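Long-range contacts in allergen Aed a 2 (PDB 3DXL), which binds and sequesters host biogenic amines and eicosanoids, among them serotonin, histamine, noradrenaline and cysteinyl leukotrienes, and so modulates blood feeding by female mosquitoes: residues A[71-79]-A[89-97]; A[153-162]-A[185-196]. All blocks are in the same frame, centred on the assembly; numbering follows the deposited sequence.

Two odorant-binding-protein-like units follow one another along this all-helical chain, and each contributes one contact between antiparallel helices. From the N terminus, interaction 1 comes first: helix 71-79 meets helix 86-97 after a six-residue connection, closing a short helical hairpin in the N-terminal PBP/GOBP-like half, whose pocket takes lipids. Interaction 2 opens only later, joining helix 153-161 to helix 184-196 across a 22-residue excursion that contains the short helix 172-175, within the C-terminal PBP/GOBP-like half, whose pocket takes biogenic amines. The two loops therefore lie in series, neither nested nor crossing. The centres of interactions 1 and 2 are about 32 Å apart and their nearest atoms about 15 Å, without touching.

Interaction 1 (A[71-79]-A[89-97]); sequences SVIQEQFKA and VEAYANAVK
Helices 71-79 and 89-97 run antiparallel, their axes 161° apart in direction and 9.4 Å at closest approach, with Ile73 opposite Ala93. Ile73 is the knob, seated among Val89, Tyr92, Ala93 and Val96. Its two branches divide the work: CG2, anti to the backbone N, meets Val89 CG1 at 3.7 Å, whereas CG1 carries CD1 over the Tyr92 ring, 3.7 Å from the centroid and 13° off the normal, a centred CH-pi contact. That CD1 also touches Val96 CG2 at 3.8 Å. The motif is a helical hairpin of the PBP/GOBP fold, in the half that binds leukotriene E4; Tyr92 lies about 6 Å from the ligand-binding Trp37, side chain to side chain, and its hydroxyl bonds to Tyr113 OH and a bound glycerol. A second CH-pi contact exchanges the roles of the helices: Val89 CG2 stands over the face of the Phe77 ring, 3.8 Å from its centroid, and CG1 of the same valine leans on Phe77 CD2. Toward solvent the chemistry turns polar. The Gln74 chain, bent at chi2 (-60°), brings NE2 to 3.5 Å from Ala93 CB, while a water donates to Gln74 OE1 and Glu90 OE2, at 3.2 Å from each.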
loop_
_atom_site.group_PDB
_atom_site.type_symbol
_atom_site.label_atom_id
_atom_site.label_comp_id
_atom_site.label_asym_id
_atom_site.label_seq_id
_atom_site.Cartn_x
_atom_site.Cartn_y
_atom_site.Cartn_z
ATOM N N SER A 71 -7.015 12.724 15.081
ATOM C CA SER A 71 -5.961 12.035 15.819
ATOM C C SER A 71 -4.750 11.722 14.943
ATOM O O SER A 71 -3.613 11.874 15.385
ATOM C CB SER A 71 -6.490 10.752 16.468
ATOM O OG SER A 71 -7.592 11.029 17.319
ATOM N N VAL A 72 -4.994 11.303 13.698
ATOM C CA VAL A 72 -3.896 10.957 12.796
ATOM C C VAL A 72 -3.007 12.165 12.484
ATOM O O VAL A 72 -1.811 12.011 12.281
ATOM C CB VAL A 72 -4.390 10.246 11.498
ATOM C CG1 VAL A 72 -5.274 11.161 10.664
ATOM C CG2 VAL A 72 -3.212 9.750 10.680
ATOM N N ILE A 73 -3.585 13.372 12.480
ATOM C CA ILE A 73 -2.803 14.581 12.233
ATOM C C ILE A 73 -1.734 14.761 13.318
ATOM O O ILE A 73 -0.567 15.016 13.015
ATOM C CB ILE A 73 -3.714 15.825 12.126
ATOM C CG1 ILE A 73 -4.607 15.699 10.891
ATOM C CG2 ILE A 73 -2.882 17.123 12.098
ATOM C CD1 ILE A 73 -5.760 16.695 10.872
ATOM N N GLN A 74 -2.137 14.607 14.577
ATOM C CA GLN A 74 -1.187 14.714 15.684
ATOM C C GLN A 74 -0.168 13.565 15.686
ATOM O O GLN A 74 1.011 13.790 15.955
ATOM C CB GLN A 74 -1.911 14.820 17.028
ATOM C CG GLN A 74 -2.786 16.082 17.183
ATOM C CD GLN A 74 -2.020 17.407 17.063
ATOM O OE1 GLN A 74 -0.813 17.488 17.332
ATOM N NE2 GLN A 74 -2.735 18.459 16.666
ATOM N N GLU A 75 -0.615 12.347 15.357
ATOM C CA GLU A 75 0.291 11.205 15.246
ATOM C C GLU A 75 1.323 11.451 14.154
ATOM O O GLU A 75 2.517 11.191 14.330
ATOM C CB GLU A 75 -0.480 9.911 14.953
ATOM C CG GLU A 75 -1.190 9.308 16.153
ATOM C CD GLU A 75 -0.247 8.999 17.308
ATOM O OE1 GLU A 75 0.805 8.358 17.082
ATOM O OE2 GLU A 75 -0.564 9.409 18.441
ATOM N N GLN A 76 0.852 11.977 13.025
ATOM C CA GLN A 76 1.713 12.269 11.898
ATOM C C GLN A 76 2.771 13.322 12.233
ATOM O O GLN A 76 3.951 13.162 11.914
ATOM C CB GLN A 76 0.872 12.683 10.689
ATOM C CG GLN A 76 1.635 12.736 9.381
ATOM C CD GLN A 76 2.038 11.370 8.849
ATOM O OE1 GLN A 76 1.716 10.335 9.428
ATOM N NE2 GLN A 76 2.751 11.377 7.744
ATOM N N PHE A 77 2.343 14.400 12.879
ATOM C CA PHE A 77 3.247 15.485 13.251
ATOM C C PHE A 77 4.269 15.048 14.310
ATOM O O PHE A 77 5.421 15.468 14.272
ATOM C CB PHE A 77 2.425 16.696 13.708
ATOM C CG PHE A 77 3.239 17.919 14.038
ATOM C CD1 PHE A 77 4.274 18.348 13.219
ATOM C CD2 PHE A 77 2.918 18.675 15.164
ATOM C CE1 PHE A 77 5.002 19.501 13.543
ATOM C CE2 PHE A 77 3.634 19.823 15.489
ATOM C CZ PHE A 77 4.669 20.240 14.680
ATOM N N LYS A 78 3.836 14.212 15.244
ATOM C CA LYS A 78 4.746 13.640 16.244
ATOM C C LYS A 78 5.876 12.847 15.583
ATOM O O LYS A 78 7.037 12.951 15.980
ATOM C CB LYS A 78 3.970 12.760 17.219
ATOM C CG LYS A 78 4.806 12.132 18.322
ATOM C CD LYS A 78 3.932 11.290 19.236
ATOM C CE LYS A 78 4.665 10.881 20.500
ATOM N NZ LYS A 78 3.802 10.031 21.364
ATOM N N ALA A 79 5.519 12.067 14.565
ATOM C CA ALA A 79 6.488 11.261 13.827
ATOM C C ALA A 79 7.366 12.105 12.907
ATOM O O ALA A 79 8.522 11.757 12.649
ATOM C CB ALA A 79 5.779 10.181 13.029
ATOM N N VAL A 89 -0.284 23.093 12.148
ATOM C CA VAL A 89 -0.768 21.727 12.358
ATOM C C VAL A 89 -1.987 21.744 13.277
ATOM O O VAL A 89 -2.994 21.081 13.012
ATOM C CB VAL A 89 0.333 20.819 12.937
ATOM C CG1 VAL A 89 -0.233 19.453 13.337
ATOM C CG2 VAL A 89 1.459 20.670 11.935
ATOM N N GLU A 90 -1.898 22.528 14.351
ATOM C CA GLU A 90 -3.014 22.663 15.278
ATOM C C GLU A 90 -4.258 23.272 14.619
ATOM O O GLU A 90 -5.374 22.808 14.869
ATOM C CB GLU A 90 -2.594 23.424 16.547
ATOM C CG GLU A 90 -1.717 22.548 17.448
ATOM C CD GLU A 90 -1.067 23.264 18.617
ATOM O OE1 GLU A 90 -1.025 24.513 18.641
ATOM O OE2 GLU A 90 -0.569 22.544 19.510
ATOM N N ALA A 91 -4.062 24.272 13.756
ATOM C CA ALA A 91 -5.181 24.888 13.029
ATOM C C ALA A 91 -5.870 23.861 12.117
ATOM O O ALA A 91 -7.094 23.819 12.038
ATOM C CB ALA A 91 -4.709 26.096 12.230
ATOM N N TYR A 92 -5.074 23.010 11.467
ATOM C CA TYR A 92 -5.587 21.964 10.589
ATOM C C TYR A 92 -6.339 20.912 11.404
ATOM O O TYR A 92 -7.472 20.542 11.071
ATOM C CB TYR A 92 -4.418 21.369 9.792
ATOM C CG TYR A 92 -4.695 20.136 8.951
ATOM C CD1 TYR A 92 -5.893 19.974 8.264
ATOM C CD2 TYR A 92 -3.720 19.145 8.820
ATOM C CE1 TYR A 92 -6.119 18.844 7.482
ATOM C CE2 TYR A 92 -3.939 18.012 8.042
ATOM C CZ TYR A 92 -5.132 17.867 7.380
ATOM O OH TYR A 92 -5.331 16.740 6.605
ATOM N N ALA A 93 -5.731 20.451 12.492
ATOM C CA ALA A 93 -6.388 19.475 13.354
ATOM C C ALA A 93 -7.705 20.024 13.913
ATOM O O ALA A 93 -8.719 19.322 13.943
ATOM C CB ALA A 93 -5.467 19.050 14.483
ATOM N N ASN A 94 -7.683 21.284 14.351
ATOM C CA ASN A 94 -8.888 21.956 14.837
ATOM C C ASN A 94 -10.006 21.997 13.797
ATOM O O ASN A 94 -11.159 21.716 14.119
ATOM C CB ASN A 94 -8.565 23.372 15.333
ATOM C CG ASN A 94 -7.830 23.370 16.656
ATOM O OD1 ASN A 94 -7.825 22.374 17.380
ATOM N ND2 ASN A 94 -7.203 24.497 16.982
ATOM N N ALA A 95 -9.664 22.343 12.556
ATOM C CA ALA A 95 -10.649 22.369 11.470
ATOM C C ALA A 95 -11.279 20.989 11.241
ATOM O O ALA A 95 -12.486 20.873 11.033
ATOM C CB ALA A 95 -10.030 22.910 10.194
ATOM N N VAL A 96 -10.465 19.938 11.311
ATOM C CA VAL A 96 -10.987 18.573 11.180
ATOM C C VAL A 96 -11.881 18.201 12.372
ATOM O O VAL A 96 -12.994 17.711 12.184
ATOM C CB VAL A 96 -9.850 17.538 10.974
ATOM C CG1 VAL A 96 -10.397 16.104 11.012
ATOM C CG2 VAL A 96 -9.151 17.789 9.648
ATOM N N LYS A 97 -11.398 18.462 13.586
ATOM C CA LYS A 97 -12.154 18.198 14.820
ATOM C C LYS A 97 -13.539 18.843 14.848
ATOM O O LYS A 97 -14.476 18.288 15.426
ATOM C CB LYS A 97 -11.355 18.666 16.038
ATOM C CG LYS A 97 -10.347 17.650 16.551
ATOM C CD LYS A 97 -9.588 18.161 17.775
ATOM C CE LYS A 97 -10.361 17.949 19.073
ATOM N NZ LYS A 97 -11.585 18.793 19.159
HETATM O O HOH W 1 0.880 20.029 18.194
#

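Interaction 2 (A[153-162]-A[185-196])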
loop_
_atom_site.group_PDB
_atom_site.type_symbol
_atom_site.label_atom_id
_atom_site.label_comp_id
_atom_site.label_asym_id
_atom_site.label_seq_id
_atom_site.Cartn_x
_atom_site.Cartn_y
_atom_site.Cartn_z
ATOM N N TYR A 153 8.961 -3.898 -4.420
ATOM C CA TYR A 153 8.892 -4.087 -2.977
ATOM C C TYR A 153 9.620 -5.369 -2.561
ATOM O O TYR A 153 10.248 -5.435 -1.509
ATOM C CB TYR A 153 7.451 -4.072 -2.433
ATOM C CG TYR A 153 7.422 -3.602 -0.992
ATOM C CD1 TYR A 153 7.066 -2.290 -0.680
ATOM C CD2 TYR A 153 7.810 -4.442 0.058
ATOM C CE1 TYR A 153 7.082 -1.833 0.628
ATOM C CE2 TYR A 153 7.836 -4.004 1.363
ATOM C CZ TYR A 153 7.472 -2.690 1.648
ATOM O OH TYR A 153 7.500 -2.235 2.947
ATOM N N PHE A 154 9.511 -6.400 -3.395
ATOM C CA PHE A 154 10.206 -7.660 -3.128
ATOM C C PHE A 154 11.718 -7.433 -3.050
ATOM O O PHE A 154 12.376 -7.949 -2.146
ATOM C CB PHE A 154 9.883 -8.705 -4.206
ATOM C CG PHE A 154 8.482 -9.280 -4.135
ATOM C CD1 PHE A 154 8.313 -10.663 -4.167
ATOM C CD2 PHE A 154 7.344 -8.479 -4.094
ATOM C CE1 PHE A 154 7.050 -11.235 -4.127
ATOM C CE2 PHE A 154 6.060 -9.065 -4.060
ATOM C CZ PHE A 154 5.920 -10.443 -4.080
ATOM N N GLU A 155 12.266 -6.673 -3.995
ATOM C CA GLU A 155 13.693 -6.363 -3.980
ATOM C C GLU A 155 14.103 -5.570 -2.756
ATOM O O GLU A 155 15.167 -5.809 -2.195
ATOM C CB GLU A 155 14.111 -5.666 -5.260
ATOM C CG GLU A 155 14.021 -6.592 -6.436
ATOM C CD GLU A 155 14.520 -5.985 -7.717
ATOM O OE1 GLU A 155 15.064 -4.856 -7.697
ATOM O OE2 GLU A 155 14.374 -6.661 -8.755
ATOM N N PHE A 156 13.269 -4.618 -2.336
ATOM C CA PHE A 156 13.530 -3.885 -1.098
ATOM C C PHE A 156 13.742 -4.855 0.070
ATOM O O PHE A 156 14.718 -4.732 0.812
ATOM C CB PHE A 156 12.391 -2.892 -0.807
ATOM C CG PHE A 156 12.296 -2.487 0.649
ATOM C CD1 PHE A 156 13.261 -1.665 1.234
ATOM C CD2 PHE A 156 11.260 -2.964 1.440
ATOM C CE1 PHE A 156 13.183 -1.345 2.584
ATOM C CE2 PHE A 156 11.172 -2.626 2.790
ATOM C CZ PHE A 156 12.138 -1.819 3.358
ATOM N N CYS A 157 12.831 -5.815 0.229
ATOM C CA CYS A 157 12.930 -6.777 1.319
ATOM C C CYS A 157 14.148 -7.686 1.143
ATOM O O CYS A 157 14.919 -7.908 2.093
ATOM C CB CYS A 157 11.658 -7.612 1.416
ATOM S SG CYS A 157 10.186 -6.655 1.856
ATOM N N GLU A 158 14.327 -8.198 -0.073
ATOM C CA GLU A 158 15.470 -9.069 -0.374
ATOM C C GLU A 158 16.779 -8.386 0.002
ATOM O O GLU A 158 17.674 -9.017 0.571
ATOM C CB GLU A 158 15.518 -9.373 -1.856
ATOM C CG GLU A 158 14.467 -10.329 -2.340
ATOM C CD GLU A 158 14.544 -10.548 -3.833
ATOM O OE1 GLU A 158 15.187 -9.749 -4.536
ATOM O OE2 GLU A 158 13.962 -11.534 -4.315
ATOM N N ASN A 159 16.900 -7.098 -0.329
ATOM C CA ASN A 159 18.150 -6.391 -0.085
ATOM C C ASN A 159 18.404 -6.155 1.397
ATOM O O ASN A 159 19.556 -6.100 1.825
ATOM C CB ASN A 159 18.186 -5.081 -0.864
ATOM C CG ASN A 159 18.246 -5.287 -2.362
ATOM O OD1 ASN A 159 18.493 -6.400 -2.848
ATOM N ND2 ASN A 159 18.040 -4.215 -3.111
ATOM N N LYS A 160 17.338 -6.043 2.177
ATOM C CA LYS A 160 17.443 -5.886 3.612
ATOM C C LYS A 160 17.890 -7.179 4.292
ATOM O O LYS A 160 18.744 -7.165 5.178
ATOM C CB LYS A 160 16.085 -5.430 4.148
ATOM C CG LYS A 160 15.999 -5.151 5.616
ATOM C CD LYS A 160 14.662 -4.505 5.939
ATOM C CE LYS A 160 14.484 -4.338 7.432
ATOM N NZ LYS A 160 13.114 -3.851 7.731
ATOM N N TYR A 161 17.321 -8.307 3.871
ATOM C CA TYR A 161 17.536 -9.561 4.592
ATOM C C TYR A 161 18.588 -10.474 3.970
ATOM O O TYR A 161 19.181 -11.287 4.679
ATOM C CB TYR A 161 16.207 -10.291 4.813
ATOM C CG TYR A 161 15.283 -9.476 5.683
ATOM C CD1 TYR A 161 15.504 -9.373 7.059
ATOM C CD2 TYR A 161 14.216 -8.768 5.135
ATOM C CE1 TYR A 161 14.681 -8.602 7.857
ATOM C CE2 TYR A 161 13.383 -7.993 5.940
ATOM C CZ TYR A 161 13.623 -7.917 7.293
ATOM O OH TYR A 161 12.797 -7.148 8.093
ATOM N N TYR A 162 18.807 -10.332 2.665
ATOM C CA TYR A 162 19.777 -11.143 1.910
ATOM C C TYR A 162 20.647 -10.192 1.081
ATOM O O TYR A 162 20.588 -10.201 -0.143
ATOM C CB TYR A 162 19.043 -12.171 1.021
ATOM C CG TYR A 162 18.132 -13.056 1.822
ATOM C CD1 TYR A 162 18.609 -14.239 2.389
ATOM C CD2 TYR A 162 16.799 -12.698 2.053
ATOM C CE1 TYR A 162 17.788 -15.039 3.159
ATOM C CE2 TYR A 162 15.972 -13.479 2.822
ATOM C CZ TYR A 162 16.469 -14.654 3.373
ATOM O OH TYR A 162 15.639 -15.429 4.127
ATOM N N LEU A 185 15.190 -15.750 9.899
ATOM C CA LEU A 185 15.474 -14.726 8.893
ATOM C C LEU A 185 14.436 -14.740 7.776
ATOM O O LEU A 185 13.911 -13.686 7.402
ATOM C CB LEU A 185 16.880 -14.895 8.309
ATOM C CG LEU A 185 17.323 -13.886 7.244
ATOM C CD1 LEU A 185 17.342 -12.470 7.794
ATOM C CD2 LEU A 185 18.690 -14.242 6.684
ATOM N N PHE A 186 14.132 -15.920 7.244
ATOM C CA PHE A 186 13.156 -16.013 6.177
ATOM C C PHE A 186 11.748 -15.620 6.641
ATOM O O PHE A 186 10.984 -15.015 5.886
ATOM C CB PHE A 186 13.154 -17.399 5.533
ATOM C CG PHE A 186 12.217 -17.499 4.372
ATOM C CD1 PHE A 186 12.508 -16.854 3.171
ATOM C CD2 PHE A 186 11.023 -18.196 4.494
ATOM C CE1 PHE A 186 11.636 -16.935 2.094
ATOM C CE2 PHE A 186 10.141 -18.279 3.418
ATOM C CZ PHE A 186 10.450 -17.649 2.222
ATOM N N LYS A 187 11.408 -15.949 7.880
ATOM C CA LYS A 187 10.124 -15.529 8.428
ATOM C C LYS A 187 10.006 -14.008 8.521
ATOM O O LYS A 187 8.948 -13.453 8.251
ATOM C CB LYS A 187 9.861 -16.201 9.776
ATOM C CG LYS A 187 9.734 -17.722 9.663
ATOM C CD LYS A 187 9.332 -18.360 10.975
ATOM C CE LYS A 187 9.266 -19.877 10.846
ATOM N NZ LYS A 187 8.958 -20.506 12.156
ATOM N N GLU A 188 11.101 -13.340 8.855
ATOM C CA GLU A 188 11.100 -11.882 8.927
ATOM C C GLU A 188 11.042 -11.266 7.534
ATOM O O GLU A 188 10.318 -10.301 7.301
ATOM C CB GLU A 188 12.336 -11.380 9.666
ATOM C CG GLU A 188 12.175 -9.967 10.198
ATOM C CD GLU A 188 13.413 -9.436 10.902
ATOM O OE1 GLU A 188 14.281 -10.243 11.312
ATOM O OE2 GLU A 188 13.517 -8.196 11.032
ATOM N N HIS A 189 11.820 -11.811 6.609
ATOM C CA HIS A 189 11.785 -11.378 5.229
ATOM C C HIS A 189 10.371 -11.512 4.643
ATOM O O HIS A 189 9.869 -10.601 3.966
ATOM C CB HIS A 189 12.799 -12.177 4.399
ATOM C CG HIS A 189 12.562 -12.066 2.929
ATOM N ND1 HIS A 189 12.926 -10.957 2.196
ATOM C CD2 HIS A 189 11.920 -12.891 2.072
ATOM C CE1 HIS A 189 12.547 -11.119 0.940
ATOM N NE2 HIS A 189 11.938 -12.288 0.838
ATOM N N THR A 190 9.714 -12.631 4.930
ATOM C CA THR A 190 8.391 -12.887 4.390
ATOM C C THR A 190 7.372 -11.944 5.028
ATOM O O THR A 190 6.447 -11.498 4.357
ATOM C CB THR A 190 8.016 -14.365 4.576
ATOM O OG1 THR A 190 8.948 -15.184 3.842
ATOM C CG2 THR A 190 6.639 -14.653 4.059
ATOM N N ASP A 191 7.561 -11.617 6.304
ATOM C CA ASP A 191 6.755 -10.572 6.946
ATOM C C ASP A 191 6.907 -9.228 6.215
ATOM O O ASP A 191 5.915 -8.530 5.962
ATOM C CB ASP A 191 7.122 -10.454 8.431
ATOM C CG ASP A 191 6.149 -9.584 9.204
ATOM O OD1 ASP A 191 4.932 -9.874 9.188
ATOM O OD2 ASP A 191 6.610 -8.611 9.812
ATOM N N CYS A 192 8.139 -8.873 5.867
ATOM C CA CYS A 192 8.411 -7.648 5.098
ATOM C C CYS A 192 7.626 -7.638 3.791
ATOM O O CYS A 192 6.977 -6.639 3.456
ATOM C CB CYS A 192 9.917 -7.524 4.833
ATOM S SG CYS A 192 10.467 -6.092 3.850
ATOM N N VAL A 193 7.651 -8.753 3.065
ATOM C CA VAL A 193 6.990 -8.818 1.761
ATOM C C VAL A 193 5.463 -8.807 1.905
ATOM O O VAL A 193 4.780 -8.022 1.242
ATOM C CB VAL A 193 7.443 -10.052 0.953
ATOM C CG1 VAL A 193 6.651 -10.171 -0.334
ATOM C CG2 VAL A 193 8.933 -9.971 0.652
ATOM N N MET A 194 4.938 -9.673 2.768
ATOM C CA MET A 194 3.485 -9.797 2.938
ATOM C C MET A 194 2.840 -8.511 3.455
ATOM O O MET A 194 1.725 -8.172 3.063
ATOM C CB MET A 194 3.146 -10.973 3.857
ATOM C CG MET A 194 3.553 -12.330 3.305
ATOM S SD MET A 194 2.493 -12.962 1.982
ATOM C CE MET A 194 1.092 -13.592 2.928
ATOM N N LYS A 195 3.541 -7.797 4.333
ATOM C CA LYS A 195 3.037 -6.503 4.787
ATOM C C LYS A 195 3.199 -5.445 3.701
ATOM O O LYS A 195 2.343 -4.575 3.537
ATOM C CB LYS A 195 3.710 -6.081 6.093
ATOM C CG LYS A 195 3.182 -6.874 7.262
ATOM C CD LYS A 195 3.892 -6.539 8.547
ATOM C CE LYS A 195 3.263 -7.262 9.718
ATOM N NZ LYS A 195 4.194 -7.330 10.867
ATOM N N GLY A 196 4.280 -5.531 2.932
ATOM C CA GLY A 196 4.537 -4.563 1.873
ATOM C C GLY A 196 3.546 -4.600 0.733
ATOM O O GLY A 196 3.318 -3.595 0.066
HETATM O O HOH W 2 7.162 -4.238 4.764
#
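Cys157 SG and Cys192 SG are joined at 2.1 Å, a disulfide (chi3 -83°) that staples helices 153-161 and 185-196, antiparallel at 158° with axes 9.1 Å apart. Packing is tight around it. Cys192 is a knob among Tyr153, Phe156, Cys157 and Tyr161, its sulfur 3.7 Å from Phe156 CE2. At one end the Tyr153 ring lies flat against the backbone, with Gly196 CA over its face, 3.4 Å from CE2; at the other, the Tyr161 ring covers His189 CA. On the flank that faces Phe264 and Glu268 of helix 257-271, Val193 CG1 sits centrally over the Phe154 ring, 3.8 Å from its centroid.

The opposite margin is looser and wetter: exposed Glu188 crosses Tyr161 at about a right angle, OE2 3.2 Å from OH, and a water links Tyr153 OH to Cys192 O.

His189 receives the edge of Tyr162 on its face, ring planes 81° apart. Its imidazole lies alongside the Glu158 side chain, and both residues bind noradrenaline. Buried ND1 has no partner, whereas NE2 bonds to a glycerol. The geometry is consistent with the disulfide and the rings fixing how His189 is turned in the amine pocket, while Arg176 holds Glu158 by a salt bridge.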